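PDB 7LPO: cytoplasmic protein from Cryptococcus neoformans var. grubii serotype A, which probably hydrolyses steryl beta-glucosides, as a sterylglucosidase of the glycosyl hydrolase 5 family. Local coordinates for residues 466-471 and 491-496; 451-456 and 499-504; 552-557 and 665-670. One frame throughout, in Å; residues are numbered along the deposited sequence.

In the fold
Interactions 1 and 2 place two turns of one helix, 490-512, against the polypeptide that precedes it, whereas interaction 3 carries the neighbouring helix 547-559 to segment 665-670, which leads into strand 669-673. All five touching residues of interaction 3 are buried, and a salt bridge dominates there; interactions 1 and 2 are only partly buried and have no hydrogen bond between their segments. Their chemistry differs in turn: aliphatic and sulfur atoms meet backbone in interaction 1, while an aromatic ring receives a leucine methyl in interaction 2. Polar side chains connect interactions 1 and 2, and a further salt bridge connects interactions 1 and 3, so the three form one continuous cluster.

Interaction 1: residues 466-471 and 491-496; sequences WFNADA and GPIRKM
M496 leaves its helix with CG anti to the backbone N (chi1 -177°) and then bends at both following torsions, which curls its thioether over the passing strand and lays it along A469 and D470. The methyl CE of M496 ends 3.3 Å from A469 C, and M496 SD lies 3.4 Å from D470 CA, so this side chain meets backbone as much as side chain. One helical turn earlier, I493 divides its branches: CD1 reaches the main chain, 3.6 Å from W466 O, and CG2 packs 3.9 Å from N468 CB.

Of the N468 side chain it is CB that meets the helix; its amide is bonded elsewhere. N468 OD1 accepts from A469 N at 2.6 Å, in the carbonyl plane and on a lone pair, while ND2 donates to D455 OD1. D470 is the N-cap of helix 471-475, its OD1 accepting from G473 N and its OD2 bonded to Y479 OH. The nearby carboxylate of E500 carries like charge, but it accepts from I472 N at the same helix start, and these N-H bonds would probably offset the repulsion.

The axes of strand 467-469 and segment 491-496 come within 8.5 Å, at 24° between their N-to-C directions. The strand pairs antiparallel with strand 486-488, which leads into helix 490-512, while L457 of helix 456-461 packs against F467 and N468.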
ATOM      1  N   TRP A 466     -20.934   1.602  14.609  1.00 16.12           N
ATOM      2  CA  TRP A 466     -21.971   2.618  14.473  1.00 16.11           C
ATOM      3  C   TRP A 466     -21.435   4.012  14.756  1.00 16.83           C
ATOM      4  O   TRP A 466     -22.181   4.990  14.627  1.00 18.81           O
ATOM      5  CB  TRP A 466     -23.155   2.308  15.404  1.00 18.65           C
ATOM      6  CG  TRP A 466     -22.775   2.049  16.831  1.00 20.00           C
ATOM      7  CD1 TRP A 466     -22.524   0.838  17.401  1.00 22.21           C
ATOM      8  CD2 TRP A 466     -22.610   3.022  17.871  1.00 17.27           C
ATOM      9  NE1 TRP A 466     -22.197   0.993  18.730  1.00 20.42           N
ATOM     10  CE2 TRP A 466     -22.246   2.325  19.041  1.00 18.63           C
ATOM     11  CE3 TRP A 466     -22.734   4.411  17.926  1.00 16.24           C
ATOM     12  CZ2 TRP A 466     -21.991   2.973  20.247  1.00 18.30           C
ATOM     13  CZ3 TRP A 466     -22.488   5.053  19.123  1.00 16.28           C
ATOM     14  CH2 TRP A 466     -22.113   4.335  20.269  1.00 17.43           C
ATOM     15  N   PHE A 467     -20.168   4.111  15.147  1.00 17.48           N
ATOM     16  CA  PHE A 467     -19.461   5.367  15.322  1.00 17.64           C
ATOM     17  C   PHE A 467     -18.143   5.293  14.564  1.00 16.35           C
ATOM     18  O   PHE A 467     -17.687   4.218  14.171  1.00 16.84           O
ATOM     19  CB  PHE A 467     -19.164   5.643  16.797  1.00 19.81           C
ATOM     20  CG  PHE A 467     -18.281   4.606  17.421  1.00 20.62           C
ATOM     21  CD1 PHE A 467     -18.822   3.440  17.928  1.00 22.30           C
ATOM     22  CD2 PHE A 467     -16.906   4.779  17.467  1.00 21.56           C
ATOM     23  CE1 PHE A 467     -18.018   2.463  18.491  1.00 21.35           C
ATOM     24  CE2 PHE A 467     -16.096   3.808  18.021  1.00 20.52           C
ATOM     25  CZ  PHE A 467     -16.657   2.646  18.537  1.00 20.72           C
ATOM     26  N   ASN A 468     -17.527   6.448  14.365  1.00 16.03           N
ATOM     27  CA  ASN A 468     -16.190   6.515  13.791  1.00 18.77           C
ATOM     28  C   ASN A 468     -15.623   7.869  14.183  1.00 20.34           C
ATOM     29  O   ASN A 468     -16.283   8.657  14.866  1.00 21.23           O
ATOM     30  CB  ASN A 468     -16.198   6.294  12.272  1.00 17.73           C
ATOM     31  CG  ASN A 468     -14.876   5.735  11.754  1.00 18.89           C
ATOM     32  OD1 ASN A 468     -13.798   6.128  12.211  1.00 15.16           O
ATOM     33  ND2 ASN A 468     -14.956   4.811  10.798  1.00 15.76           N
ATOM     34  N   ALA A 469     -14.392   8.135  13.762  1.00 17.97           N
ATOM     35  CA  ALA A 469     -13.727   9.365  14.157  1.00 18.99           C
ATOM     36  C   ALA A 469     -12.776   9.807  13.059  1.00 20.18           C
ATOM     37  O   ALA A 469     -12.221   8.984  12.321  1.00 20.13           O
ATOM     38  CB  ALA A 469     -12.969   9.191  15.475  1.00 19.36           C
ATOM     39  N   ASP A 470     -12.587  11.122  12.973  1.00 22.13           N
ATOM     40  CA  ASP A 470     -11.786  11.733  11.919  1.00 22.79           C
ATOM     41  C   ASP A 470     -10.316  11.661  12.311  1.00 22.85           C
ATOM     42  O   ASP A 470      -9.767  12.586  12.914  1.00 23.26           O
ATOM     43  CB  ASP A 470     -12.234  13.170  11.693  1.00 25.65           C
ATOM     44  CG  ASP A 470     -11.351  13.907  10.702  1.00 29.49           C
ATOM     45  OD1 ASP A 470     -10.530  13.255  10.011  1.00 31.99           O
ATOM     46  OD2 ASP A 470     -11.482  15.141  10.616  1.00 30.09           O
ATOM     47  N   ALA A 471      -9.659  10.562  11.920  1.00 23.03           N
ATOM     48  CA  ALA A 471      -8.295  10.307  12.378  1.00 25.03           C
ATOM     49  C   ALA A 471      -7.292  11.289  11.777  1.00 24.60           C
ATOM     50  O   ALA A 471      -6.316  11.670  12.437  1.00 25.12           O
ATOM     51  CB  ALA A 471      -7.889   8.869  12.043  1.00 28.51           C
ATOM     52  N   GLY A 491     -24.694   8.355   7.694  1.00 22.42           N
ATOM     53  CA  GLY A 491     -24.572   9.608   6.985  1.00 20.57           C
ATOM     54  C   GLY A 491     -23.366  10.408   7.431  1.00 19.65           C
ATOM     55  O   GLY A 491     -22.450  10.685   6.646  1.00 16.04           O
ATOM     56  N   PRO A 492     -23.350  10.802   8.708  1.00 16.01           N
ATOM     57  CA  PRO A 492     -22.208  11.584   9.207  1.00 15.75           C
ATOM     58  C   PRO A 492     -20.879  10.858   9.089  1.00 15.94           C
ATOM     59  O   PRO A 492     -19.846  11.509   8.887  1.00 16.18           O
ATOM     60  CB  PRO A 492     -22.582  11.864  10.673  1.00 17.68           C
ATOM     61  CG  PRO A 492     -24.111  11.793  10.713  1.00 17.25           C
ATOM     62  CD  PRO A 492     -24.492  10.784   9.649  1.00 16.94           C
ATOM     63  N   ILE A 493     -20.863   9.533   9.221  1.00 14.42           N
ATOM     64  CA  ILE A 493     -19.604   8.806   9.108  1.00 14.41           C
ATOM     65  C   ILE A 493     -19.092   8.864   7.677  1.00 14.36           C
ATOM     66  O   ILE A 493     -17.917   9.153   7.431  1.00 15.26           O
ATOM     67  CB  ILE A 493     -19.770   7.355   9.591  1.00 17.43           C
ATOM     68  CG1 ILE A 493     -19.960   7.322  11.114  1.00 16.88           C
ATOM     69  CG2 ILE A 493     -18.560   6.519   9.186  1.00 15.72           C
ATOM     70  CD1 ILE A 493     -20.384   5.959  11.671  1.00 16.72           C
ATOM     71  N   ARG A 494     -19.976   8.617   6.710  1.00 18.02           N
ATOM     72  CA  ARG A 494     -19.576   8.641   5.307  1.00 18.47           C
ATOM     73  C   ARG A 494     -19.060  10.016   4.906  1.00 17.35           C
ATOM     74  O   ARG A 494     -18.024  10.133   4.239  1.00 17.85           O
ATOM     75  CB  ARG A 494     -20.759   8.232   4.431  1.00 18.53           C
ATOM     76  CG  ARG A 494     -21.089   6.754   4.532  1.00 17.83           C
ATOM     77  CD  ARG A 494     -22.459   6.438   3.979  1.00 18.42           C
ATOM     78  NE  ARG A 494     -22.555   6.696   2.545  1.00 18.89           N
ATOM     79  CZ  ARG A 494     -22.343   5.786   1.596  1.00 19.06           C
ATOM     80  NH1 ARG A 494     -22.011   4.536   1.917  1.00 19.80           N
ATOM     81  NH2 ARG A 494     -22.476   6.123   0.318  1.00 19.37           N
ATOM     82  N   LYS A 495     -19.775  11.071   5.302  1.00 19.14           N
ATOM     83  CA  LYS A 495     -19.352  12.421   4.946  1.00 22.14           C
ATOM     84  C   LYS A 495     -17.999  12.743   5.559  1.00 20.66           C
ATOM     85  O   LYS A 495     -17.165  13.409   4.935  1.00 20.73           O
ATOM     86  CB  LYS A 495     -20.405  13.426   5.407  1.00 29.01           C
ATOM     87  CG  LYS A 495     -20.123  14.866   5.006  1.00 37.03           C
ATOM     88  CD  LYS A 495     -21.293  15.774   5.396  1.00 42.49           C
ATOM     89  CE  LYS A 495     -21.033  17.237   5.036  1.00 43.56           C
ATOM     90  NZ  LYS A 495     -21.339  18.154   6.184  1.00 42.48           N
ATOM     91  N   MET A 496     -17.761  12.267   6.779  1.00 16.80           N
ATOM     92  CA  MET A 496     -16.498  12.538   7.450  1.00 15.54           C
ATOM     93  C   MET A 496     -15.337  11.856   6.736  1.00 18.43           C
ATOM     94  O   MET A 496     -14.292  12.479   6.508  1.00 14.39           O
ATOM     95  CB  MET A 496     -16.598  12.087   8.906  1.00 17.09           C
ATOM     96  CG  MET A 496     -15.379  12.386   9.732  1.00 21.11           C
ATOM     97  SD  MET A 496     -14.289  10.970   9.731  1.00 31.19           S
ATOM     98  CE  MET A 496     -15.192   9.856  10.811  1.00 24.31           C
TER

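Interaction 2: residues 451-456 and 499-504; sequences PHFYDG and GELAVL
F453 receives L501 over one face of its ring, a CH-pi contact in which CD2 of the leucine stands 3.7 Å from the ring centroid and 18° off the normal. The contact belongs to the TIM-barrel fold expected of glycosyl hydrolase family 5: the loop following barrel strand 447-449 meets the long helix 490-512. With CG anti to the backbone N (chi1 177°), F453 projects its ring to the helix, whereas H452 and Y454 start out in the other direction. H452 bonds E271, and the hydroxyl of Y454 bonds both E521 and a bound tris molecule, so H452 and Y454 face the side where tris is bound, possibly a pocket, while P451 and F453 face the helix.

E500 comes to the rim of the F453 ring. Its carboxylate plane is perpendicular to the ring, and E500 OE1 lies near the ring plane, 3.6 Å from F453 CZ, where the positive aromatic edge would suit a negative oxygen. The other oxygen, OE2, accepts from I472 N at the start of helix 471-475. L504 completes the contact as its side chain slides past P451 in the opposite direction, leaving L504 CD1 4.0 Å from P451 CG and equally far from H452 O.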
ATOM      1  N   PRO A 451      -0.794   8.683  -1.934  1.00 16.10           N
ATOM      2  CA  PRO A 451      -0.972   8.317  -0.525  1.00 18.40           C
ATOM      3  C   PRO A 451      -1.841   7.074  -0.379  1.00 19.60           C
ATOM      4  O   PRO A 451      -2.594   6.685  -1.275  1.00 18.83           O
ATOM      5  CB  PRO A 451      -1.665   9.545   0.070  1.00 19.44           C
ATOM      6  CG  PRO A 451      -2.538  10.034  -1.075  1.00 17.40           C
ATOM      7  CD  PRO A 451      -1.697   9.779  -2.338  1.00 15.61           C
ATOM      8  N   HIS A 452      -1.728   6.446   0.786  1.00 19.83           N
ATOM      9  CA  HIS A 452      -2.651   5.397   1.190  1.00 17.59           C
ATOM     10  C   HIS A 452      -3.658   5.967   2.181  1.00 18.05           C
ATOM     11  O   HIS A 452      -3.383   6.942   2.883  1.00 19.43           O
ATOM     12  CB  HIS A 452      -1.909   4.213   1.808  1.00 16.99           C
ATOM     13  CG  HIS A 452      -0.893   3.599   0.893  1.00 18.86           C
ATOM     14  ND1 HIS A 452      -0.044   2.593   1.295  1.00 19.02           N
ATOM     15  CD2 HIS A 452      -0.593   3.848  -0.405  1.00 19.25           C
ATOM     16  CE1 HIS A 452       0.743   2.256   0.291  1.00 19.25           C
ATOM     17  NE2 HIS A 452       0.429   2.998  -0.754  1.00 18.80           N
ATOM     18  N   PHE A 453      -4.848   5.376   2.206  1.00 17.53           N
ATOM     19  CA  PHE A 453      -5.836   5.729   3.212  1.00 16.48           C
ATOM     20  C   PHE A 453      -6.616   4.498   3.631  1.00 15.48           C
ATOM     21  O   PHE A 453      -7.139   3.774   2.780  1.00 16.55           O
ATOM     22  CB  PHE A 453      -6.827   6.783   2.724  1.00 18.42           C
ATOM     23  CG  PHE A 453      -7.880   7.097   3.741  1.00 22.01           C
ATOM     24  CD1 PHE A 453      -7.653   8.059   4.707  1.00 22.51           C
ATOM     25  CD2 PHE A 453      -9.077   6.404   3.765  1.00 24.12           C
ATOM     26  CE1 PHE A 453      -8.609   8.338   5.668  1.00 22.23           C
ATOM     27  CE2 PHE A 453     -10.033   6.689   4.727  1.00 24.29           C
ATOM     28  CZ  PHE A 453      -9.787   7.654   5.680  1.00 22.45           C
ATOM     29  N   TYR A 454      -6.720   4.288   4.937  1.00 14.36           N
ATOM     30  CA  TYR A 454      -7.554   3.241   5.502  1.00 15.74           C
ATOM     31  C   TYR A 454      -8.475   3.843   6.548  1.00 16.82           C
ATOM     32  O   TYR A 454      -8.060   4.703   7.327  1.00 16.12           O
ATOM     33  CB  TYR A 454      -6.711   2.132   6.142  1.00 14.76           C
ATOM     34  CG  TYR A 454      -6.021   1.253   5.130  1.00 15.90           C
ATOM     35  CD1 TYR A 454      -6.654   0.139   4.604  1.00 18.42           C
ATOM     36  CD2 TYR A 454      -4.735   1.542   4.695  1.00 14.37           C
ATOM     37  CE1 TYR A 454      -6.030  -0.660   3.667  1.00 18.76           C
ATOM     38  CE2 TYR A 454      -4.104   0.746   3.770  1.00 14.35           C
ATOM     39  CZ  TYR A 454      -4.758  -0.354   3.260  1.00 16.42           C
ATOM     40  OH  TYR A 454      -4.127  -1.162   2.348  1.00 17.70           O
ATOM     41  N   ASP A 455      -9.732   3.392   6.547  1.00 19.55           N
ATOM     42  CA  ASP A 455     -10.627   3.552   7.685  1.00 16.94           C
ATOM     43  C   ASP A 455     -10.021   2.769   8.848  1.00 17.90           C
ATOM     44  O   ASP A 455     -10.299   1.574   9.025  1.00 16.97           O
ATOM     45  CB  ASP A 455     -12.023   3.064   7.314  1.00 18.85           C
ATOM     46  CG  ASP A 455     -13.004   3.119   8.477  1.00 22.41           C
ATOM     47  OD1 ASP A 455     -12.616   3.458   9.618  1.00 23.49           O
ATOM     48  OD2 ASP A 455     -14.179   2.798   8.233  1.00 24.13           O
ATOM     49  N   GLY A 456      -9.182   3.452   9.632  1.00 16.45           N
ATOM     50  CA  GLY A 456      -8.374   2.769  10.629  1.00 17.01           C
ATOM     51  C   GLY A 456      -9.189   2.107  11.723  1.00 17.86           C
ATOM     52  O   GLY A 456      -8.854   1.011  12.177  1.00 15.09           O
ATOM     53  N   GLY A 499     -14.501  13.547   3.679  1.00 16.59           N
ATOM     54  CA  GLY A 499     -13.712  14.726   3.998  1.00 17.27           C
ATOM     55  C   GLY A 499     -12.248  14.421   4.246  1.00 20.58           C
ATOM     56  O   GLY A 499     -11.376  15.220   3.898  1.00 21.35           O
ATOM     57  N   GLU A 500     -11.957  13.253   4.829  1.00 18.93           N
ATOM     58  CA  GLU A 500     -10.563  12.864   5.015  1.00 21.64           C
ATOM     59  C   GLU A 500      -9.856  12.674   3.678  1.00 18.30           C
ATOM     60  O   GLU A 500      -8.702  13.078   3.516  1.00 19.52           O
ATOM     61  CB  GLU A 500     -10.480  11.588   5.850  1.00 26.19           C
ATOM     62  CG  GLU A 500     -10.832  11.777   7.319  1.00 30.35           C
ATOM     63  CD  GLU A 500     -10.541  10.527   8.151  1.00 33.35           C
ATOM     64  OE1 GLU A 500     -11.388   9.620   8.194  1.00 33.80           O
ATOM     65  OE2 GLU A 500      -9.458  10.454   8.764  1.00 35.47           O
ATOM     66  N   LEU A 501     -10.515  12.043   2.708  1.00 20.01           N
ATOM     67  CA  LEU A 501      -9.876  11.877   1.408  1.00 18.05           C
ATOM     68  C   LEU A 501      -9.664  13.223   0.721  1.00 16.94           C
ATOM     69  O   LEU A 501      -8.717  13.383  -0.053  1.00 18.23           O
ATOM     70  CB  LEU A 501     -10.710  10.953   0.520  1.00 20.97           C
ATOM     71  CG  LEU A 501     -10.516   9.440   0.636  1.00 24.80           C
ATOM     72  CD1 LEU A 501      -9.112   9.065   0.231  1.00 30.60           C
ATOM     73  CD2 LEU A 501     -10.818   8.955   2.050  1.00 25.64           C
ATOM     74  N   ALA A 502     -10.535  14.199   0.984  1.00 15.14           N
ATOM     75  CA  ALA A 502     -10.361  15.520   0.393  1.00 17.76           C
ATOM     76  C   ALA A 502      -9.111  16.203   0.930  1.00 20.03           C
ATOM     77  O   ALA A 502      -8.472  16.976   0.210  1.00 20.57           O
ATOM     78  CB  ALA A 502     -11.595  16.388   0.662  1.00 19.23           C
ATOM     79  N   VAL A 503      -8.748  15.933   2.187  1.00 24.79           N
ATOM     80  CA  VAL A 503      -7.534  16.514   2.755  1.00 24.05           C
ATOM     81  C   VAL A 503      -6.303  15.997   2.020  1.00 23.40           C
ATOM     82  O   VAL A 503      -5.365  16.751   1.736  1.00 23.90           O
ATOM     83  CB  VAL A 503      -7.460  16.212   4.265  1.00 24.49           C
ATOM     84  CG1 VAL A 503      -6.069  16.510   4.815  1.00 26.93           C
ATOM     85  CG2 VAL A 503      -8.526  17.006   5.021  1.00 21.58           C
ATOM     86  N   LEU A 504      -6.285  14.705   1.698  1.00 20.11           N
ATOM     87  CA  LEU A 504      -5.140  14.150   0.989  1.00 23.14           C
ATOM     88  C   LEU A 504      -5.051  14.703  -0.422  1.00 23.73           C
ATOM     89  O   LEU A 504      -3.952  14.972  -0.920  1.00 24.92           O
ATOM     90  CB  LEU A 504      -5.227  12.627   0.948  1.00 25.16           C
ATOM     91  CG  LEU A 504      -5.097  11.864   2.261  1.00 26.74           C
ATOM     92  CD1 LEU A 504      -5.140  10.369   1.938  1.00 28.55           C
ATOM     93  CD2 LEU A 504      -3.834  12.220   2.988  1.00 27.55           C
TER

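Interaction 3: residues 552-557 and 665-670; sequences AMDCSM and FCRPYP
The guanidinium of R667 has the CB of M557 over one face, 3.2 Å above its plane and offset toward the rim, while the carboxylate of D554 and a water occupy its edge. R667 NH1 donates to D554 OD1 at 2.7 Å in an almost straight salt bridge (171°). The oxygen lies in the guanidinium plane and is approached end-on, although the carboxylate itself is tilted 39° from that plane. The water closes a ring beside this bond, donating to D554 OD1 at 2.6 Å and accepting from R667 NH2 at 2.9 Å.

R667 starts toward the helix, and a bend at chi3 (64°) sets how its head lies beside D554 and M557. Further bonds fix its rotation: NH1 also reaches A664 O and NH2 forms a salt bridge with D561. D554 is shared too, with OD2 paired to R494 of helix 490-512; such pairing probably keeps the buried aspartate ionised. Beside this polar group M553 CG packs 4.1 Å from F665 CB. The ring of F665 leads away to an edge-to-face contact with W94.

The salt bridge thus links helix 547-559 of the family's TIM barrel to the chain entering strand 669-673, which pairs antiparallel with strands 35-43 and 707-710. Y568 of barrel strand 567-570 touches both M557 and R667, and F682 of strand 676-682 also packs on the arginine.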
ATOM      1  N   ALA A 552     -19.103  -0.987   5.165  1.00 14.38           N
ATOM      2  CA  ALA A 552     -17.752  -0.468   5.366  1.00 15.23           C
ATOM      3  C   ALA A 552     -17.075  -0.191   4.032  1.00 14.81           C
ATOM      4  O   ALA A 552     -16.526   0.896   3.812  1.00 14.27           O
ATOM      5  CB  ALA A 552     -16.929  -1.458   6.193  1.00 15.81           C
ATOM      6  N   MET A 553     -17.092  -1.174   3.133  1.00 16.83           N
ATOM      7  CA  MET A 553     -16.524  -1.017   1.798  1.00 18.57           C
ATOM      8  C   MET A 553     -17.142   0.179   1.070  1.00 17.72           C
ATOM      9  O   MET A 553     -16.431   0.994   0.483  1.00 17.34           O
ATOM     10  CB  MET A 553     -16.756  -2.294   0.991  1.00 20.11           C
ATOM     11  CG  MET A 553     -16.056  -2.361  -0.347  1.00 24.39           C
ATOM     12  SD  MET A 553     -14.294  -2.788  -0.198  1.00 33.77           S
ATOM     13  CE  MET A 553     -13.571  -1.345  -0.769  1.00 30.41           C
ATOM     14  N   ASP A 554     -18.477   0.259   1.084  1.00 14.61           N
ATOM     15  CA  ASP A 554     -19.172   1.326   0.361  1.00 16.09           C
ATOM     16  C   ASP A 554     -18.858   2.704   0.931  1.00 16.67           C
ATOM     17  O   ASP A 554     -18.787   3.678   0.176  1.00 16.34           O
ATOM     18  CB  ASP A 554     -20.681   1.054   0.399  1.00 17.22           C
ATOM     19  CG  ASP A 554     -21.482   2.047  -0.417  1.00 20.11           C
ATOM     20  OD1 ASP A 554     -21.096   2.355  -1.561  1.00 21.97           O
ATOM     21  OD2 ASP A 554     -22.516   2.526   0.090  1.00 19.97           O
ATOM     22  N   CYS A 555     -18.658   2.808   2.247  1.00 15.37           N
ATOM     23  CA  CYS A 555     -18.234   4.075   2.838  1.00 18.02           C
ATOM     24  C   CYS A 555     -16.849   4.485   2.339  1.00 14.21           C
ATOM     25  O   CYS A 555     -16.629   5.638   1.946  1.00 14.19           O
ATOM     26  CB  CYS A 555     -18.240   3.964   4.361  1.00 16.38           C
ATOM     27  SG  CYS A 555     -17.524   5.392   5.187  1.00 20.66           S
ATOM     28  N   SER A 556     -15.904   3.545   2.322  1.00 14.20           N
ATOM     29  CA  SER A 556     -14.570   3.876   1.835  1.00 15.36           C
ATOM     30  C   SER A 556     -14.594   4.206   0.347  1.00 16.84           C
ATOM     31  O   SER A 556     -13.901   5.130  -0.097  1.00 18.60           O
ATOM     32  CB  SER A 556     -13.602   2.726   2.112  1.00 14.19           C
ATOM     33  OG  SER A 556     -13.072   2.843   3.417  1.00 15.28           O
ATOM     34  N   MET A 557     -15.382   3.466  -0.442  1.00 16.38           N
ATOM     35  CA  MET A 557     -15.458   3.748  -1.873  1.00 15.00           C
ATOM     36  C   MET A 557     -16.190   5.065  -2.147  1.00 14.24           C
ATOM     37  O   MET A 557     -15.796   5.838  -3.028  1.00 14.22           O
ATOM     38  CB  MET A 557     -16.150   2.593  -2.595  1.00 17.56           C
ATOM     39  CG  MET A 557     -15.360   1.301  -2.653  1.00 21.53           C
ATOM     40  SD  MET A 557     -13.775   1.497  -3.502  1.00 27.38           S
ATOM     41  CE  MET A 557     -12.660   1.557  -2.101  1.00 24.00           C
ATOM     42  N   PHE A 665     -17.763  -2.702  -4.040  1.00 16.63           N
ATOM     43  CA  PHE A 665     -16.525  -2.356  -4.730  1.00 19.18           C
ATOM     44  C   PHE A 665     -16.654  -2.322  -6.247  1.00 18.92           C
ATOM     45  O   PHE A 665     -15.787  -1.740  -6.901  1.00 19.18           O
ATOM     46  CB  PHE A 665     -15.368  -3.287  -4.312  1.00 16.16           C
ATOM     47  CG  PHE A 665     -15.513  -4.739  -4.700  1.00 14.20           C
ATOM     48  CD1 PHE A 665     -15.373  -5.153  -6.014  1.00 14.18           C
ATOM     49  CD2 PHE A 665     -15.694  -5.703  -3.721  1.00 14.35           C
ATOM     50  CE1 PHE A 665     -15.457  -6.497  -6.349  1.00 14.43           C
ATOM     51  CE2 PHE A 665     -15.767  -7.050  -4.045  1.00 16.44           C
ATOM     52  CZ  PHE A 665     -15.648  -7.450  -5.361  1.00 16.42           C
ATOM     53  N   CYS A 666     -17.711  -2.889  -6.818  1.00 18.13           N
ATOM     54  CA  CYS A 666     -17.963  -2.816  -8.256  1.00 16.03           C
ATOM     55  C   CYS A 666     -19.023  -1.745  -8.484  1.00 14.06           C
ATOM     56  O   CYS A 666     -20.194  -1.942  -8.135  1.00 15.79           O
ATOM     57  CB  CYS A 666     -18.417  -4.168  -8.803  1.00 16.41           C
ATOM     58  SG  CYS A 666     -18.663  -4.170 -10.592  1.00 18.74           S
ATOM     59  N   ARG A 667     -18.614  -0.617  -9.065  1.00 15.32           N
ATOM     60  CA  ARG A 667     -19.410   0.604  -9.046  1.00 15.54           C
ATOM     61  C   ARG A 667     -19.331   1.328 -10.380  1.00 15.44           C
ATOM     62  O   ARG A 667     -18.322   1.228 -11.086  1.00 16.52           O
ATOM     63  CB  ARG A 667     -18.933   1.580  -7.958  1.00 20.57           C
ATOM     64  CG  ARG A 667     -18.545   0.945  -6.627  1.00 24.02           C
ATOM     65  CD  ARG A 667     -17.575   1.846  -5.856  1.00 23.05           C
ATOM     66  NE  ARG A 667     -18.175   3.118  -5.469  1.00 21.33           N
ATOM     67  CZ  ARG A 667     -19.036   3.273  -4.460  1.00 20.08           C
ATOM     68  NH1 ARG A 667     -19.412   2.234  -3.718  1.00 19.01           N
ATOM     69  NH2 ARG A 667     -19.525   4.477  -4.189  1.00 19.33           N
ATOM     70  N   PRO A 668     -20.375   2.075 -10.743  1.00 15.91           N
ATOM     71  CA  PRO A 668     -20.286   2.928 -11.937  1.00 17.94           C
ATOM     72  C   PRO A 668     -19.331   4.090 -11.715  1.00 20.04           C
ATOM     73  O   PRO A 668     -19.258   4.657 -10.622  1.00 21.31           O
ATOM     74  CB  PRO A 668     -21.722   3.427 -12.123  1.00 17.04           C
ATOM     75  CG  PRO A 668     -22.274   3.439 -10.705  1.00 16.40           C
ATOM     76  CD  PRO A 668     -21.671   2.223 -10.049  1.00 16.07           C
ATOM     77  N   TYR A 669     -18.603   4.450 -12.764  1.00 18.56           N
ATOM     78  CA  TYR A 669     -17.709   5.598 -12.701  1.00 17.51           C
ATOM     79  C   TYR A 669     -17.295   5.975 -14.118  1.00 19.25           C
ATOM     80  O   TYR A 669     -17.357   5.141 -15.029  1.00 19.38           O
ATOM     81  CB  TYR A 669     -16.472   5.303 -11.838  1.00 14.34           C
ATOM     82  CG  TYR A 669     -15.435   4.435 -12.483  1.00 14.29           C
ATOM     83  CD1 TYR A 669     -15.592   3.060 -12.540  1.00 14.29           C
ATOM     84  CD2 TYR A 669     -14.276   4.989 -13.011  1.00 14.27           C
ATOM     85  CE1 TYR A 669     -14.630   2.256 -13.131  1.00 15.45           C
ATOM     86  CE2 TYR A 669     -13.305   4.204 -13.589  1.00 14.26           C
ATOM     87  CZ  TYR A 669     -13.487   2.837 -13.650  1.00 15.80           C
ATOM     88  OH  TYR A 669     -12.523   2.057 -14.231  1.00 18.47           O
ATOM     89  N   PRO A 670     -16.869   7.233 -14.319  1.00 18.68           N
ATOM     90  CA  PRO A 670     -16.440   7.697 -15.647  1.00 19.02           C
ATOM     91  C   PRO A 670     -14.986   7.351 -15.935  1.00 18.25           C
ATOM     92  O   PRO A 670     -14.066   7.882 -15.307  1.00 17.64           O
ATOM     93  CB  PRO A 670     -16.661   9.214 -15.568  1.00 18.63           C
ATOM     94  CG  PRO A 670     -16.426   9.534 -14.105  1.00 18.04           C
ATOM     95  CD  PRO A 670     -16.868   8.315 -13.316  1.00 17.88           C
TER
HETATM   96  O   HOH W   1     -21.669   4.760  -2.323  1.00 18.97           O